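Glycosyl transferase family 9 (Veillonella parvula, PDB 3TOV) probably transfers a sugar, perhaps a heptose, from an activated nucleotide donor to an acceptor, as a GT-B glycosyltransferase of the heptosyltransferase family. Local coordinates at residues Asp183-Ile188 with Gly217-Phe222. Sequence-based numbering, arbitrary orientation.
Sequences DTDILI and GYKTVF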
loop_
_atom_site.group_PDB
_atom_site.type_symbol
_atom_site.label_atom_id
_atom_site.label_comp_id
_atom_site.label_asym_id
_atom_site.label_seq_id
_atom_site.Cartn_x
_atom_site.Cartn_y
_atom_site.Cartn_z
ATOM N N ASP A 183 24.173 -3.838 12.334
ATOM C CA ASP A 183 23.323 -2.694 12.630
ATOM C C ASP A 183 23.731 -1.496 11.791
ATOM O O ASP A 183 23.004 -0.512 11.689
ATOM C CB ASP A 183 23.388 -2.348 14.121
ATOM C CG ASP A 183 22.071 -1.792 14.650
ATOM O OD1 ASP A 183 20.994 -2.196 14.139
ATOM O OD2 ASP A 183 22.115 -0.950 15.575
ATOM N N THR A 184 24.892 -1.600 11.167
ATOM C CA THR A 184 25.459 -0.474 10.453
ATOM C C THR A 184 25.469 -0.657 8.929
ATOM O O THR A 184 25.788 0.270 8.190
ATOM C CB THR A 184 26.866 -0.194 10.961
ATOM O OG1 THR A 184 27.331 1.037 10.407
ATOM C CG2 THR A 184 27.812 -1.340 10.591
ATOM N N ASP A 185 25.104 -1.847 8.461
ATOM C CA ASP A 185 25.046 -2.116 7.025
ATOM C C ASP A 185 23.971 -1.297 6.312
ATOM O O ASP A 185 22.927 -0.984 6.883
ATOM C CB ASP A 185 24.815 -3.610 6.753
ATOM C CG ASP A 185 26.079 -4.446 6.921
ATOM O OD1 ASP A 185 25.975 -5.593 7.410
ATOM O OD2 ASP A 185 27.176 -3.964 6.559
ATOM N N ILE A 186 24.241 -0.957 5.053
ATOM C CA ILE A 186 23.258 -0.304 4.192
ATOM C C ILE A 186 22.499 -1.352 3.388
ATOM O O ILE A 186 23.006 -1.914 2.425
ATOM C CB ILE A 186 23.885 0.764 3.243
ATOM C CG1 ILE A 186 24.045 2.102 3.966
ATOM C CG2 ILE A 186 23.004 0.988 2.017
ATOM C CD1 ILE A 186 25.076 2.100 5.055
ATOM N N LEU A 187 21.272 -1.613 3.810
ATOM C CA LEU A 187 20.442 -2.614 3.174
ATOM C C LEU A 187 19.608 -2.019 2.048
ATOM O O LEU A 187 18.857 -1.070 2.260
ATOM C CB LEU A 187 19.506 -3.207 4.211
ATOM C CG LEU A 187 18.671 -4.362 3.689
ATOM C CD1 LEU A 187 19.605 -5.457 3.169
ATOM C CD2 LEU A 187 17.755 -4.867 4.790
ATOM N N ILE A 188 19.741 -2.571 0.847
ATOM C CA ILE A 188 18.836 -2.200 -0.238
ATOM C C ILE A 188 17.998 -3.420 -0.642
ATOM O O ILE A 188 18.534 -4.474 -0.976
ATOM C CB ILE A 188 19.546 -1.500 -1.473
ATOM C CG1 ILE A 188 19.193 -2.208 -2.768
ATOM C CG2 ILE A 188 21.074 -1.358 -1.307
ATOM C CD1 ILE A 188 17.789 -1.939 -3.198
ATOM N N GLY A 217 29.383 -3.262 -1.516
ATOM C CA GLY A 217 29.446 -3.224 -0.066
ATOM C C GLY A 217 28.063 -3.230 0.545
ATOM O O GLY A 217 27.898 -3.273 1.762
ATOM N N TYR A 218 27.054 -3.182 -0.310
ATOM C CA TYR A 218 25.685 -3.146 0.163
ATOM C C TYR A 218 25.202 -4.562 0.469
ATOM O O TYR A 218 25.760 -5.544 -0.036
ATOM C CB TYR A 218 24.775 -2.509 -0.892
ATOM C CG TYR A 218 25.091 -1.075 -1.259
ATOM C CD1 TYR A 218 24.393 -0.013 -0.690
ATOM C CD2 TYR A 218 26.060 -0.783 -2.204
ATOM C CE1 TYR A 218 24.671 1.302 -1.044
ATOM C CE2 TYR A 218 26.346 0.525 -2.564
ATOM C CZ TYR A 218 25.650 1.561 -1.986
ATOM O OH TYR A 218 25.950 2.851 -2.360
ATOM N N LYS A 219 24.163 -4.655 1.297
ATOM C CA LYS A 219 23.431 -5.906 1.503
ATOM C C LYS A 219 22.053 -5.808 0.832
ATOM O O LYS A 219 21.471 -4.724 0.732
ATOM C CB LYS A 219 23.284 -6.227 2.990
ATOM C CG LYS A 219 24.580 -6.149 3.788
ATOM C CD LYS A 219 25.401 -7.433 3.729
ATOM C CE LYS A 219 26.464 -7.443 4.836
ATOM N NZ LYS A 219 26.939 -8.806 5.227
ATOM N N THR A 220 21.539 -6.949 0.378
ATOM C CA THR A 220 20.365 -6.980 -0.487
ATOM C C THR A 220 19.343 -8.043 -0.074
ATOM O O THR A 220 19.676 -9.219 0.012
ATOM C CB THR A 220 20.793 -7.237 -1.951
ATOM O OG1 THR A 220 21.267 -8.581 -2.093
ATOM C CG2 THR A 220 21.912 -6.281 -2.359
ATOM N N VAL A 221 18.104 -7.629 0.180
ATOM C CA VAL A 221 17.022 -8.555 0.530
ATOM C C VAL A 221 16.059 -8.725 -0.622
ATOM O O VAL A 221 15.960 -7.861 -1.481
ATOM C CB VAL A 221 16.148 -8.027 1.678
ATOM C CG1 VAL A 221 15.929 -9.106 2.735
ATOM C CG2 VAL A 221 16.740 -6.776 2.274
ATOM N N PHE A 222 15.332 -9.835 -0.622
ATOM C CA PHE A 222 14.262 -10.050 -1.587
ATOM C C PHE A 222 12.967 -10.417 -0.860
ATOM O O PHE A 222 12.948 -11.291 0.007
ATOM C CB PHE A 222 14.660 -11.112 -2.619
ATOM C CG PHE A 222 15.701 -10.636 -3.597
ATOM C CD1 PHE A 222 15.359 -10.325 -4.904
ATOM C CD2 PHE A 222 17.020 -10.470 -3.205
ATOM C CE1 PHE A 222 16.323 -9.873 -5.815
ATOM C CE2 PHE A 222 17.979 -10.016 -4.098
ATOM C CZ PHE A 222 17.628 -9.723 -5.408
#
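The carbonyl O of Lys-219 accepts a hydrogen bond from the amide N of Ile-188 at 2.8 Å, with an N-H...O angle of 163° and the donor nearly in line with the C=O bond. The same oxygen also faces the CA of Leu-187, 3.4 Å away, in a CA-H...O contact. Going the other way, the amide N of Lys-219 donates a hydrogen bond to O of Ile-186 (3.2 Å), and this pair of bonds on Lys-219, flanking Leu-187, defines parallel pairing. A weak, bent bond from Val-221 N to Ile-188 O follows.

On the face bearing Leu-187 and Lys-219, a chi1 of -175° swings CG of Leu-187 away from its own amide, bringing both methyls onto CG2 of Val-221; Tyr-176 of helix 166-178 packs against these two side chains. The Lys-219 chain bends at chi2 (-85°), its CG 3.9 Å from CB of Asp-185 and its NZ 4.0 Å from OD1 of Asp-185, too long for a salt bridge; that OD1 is hydrogen-bonded by Thr-182 N. Cutting Lys-219 back to an alanine is likely to cost Asp-185 this aliphatic cover and its neighbouring positive charge.

CG2 of Ile-186 meets the Tyr-218 ring at its edge, while CG2 of Ile-188 lies 3.6 Å from CD1 of Tyr-218, obliquely to the ring. Connected through helix 203-216, strands 187-191 and 219-222 form a beta-alpha-beta crossover of the Rossmann-like C-terminal half of a GT-B fold.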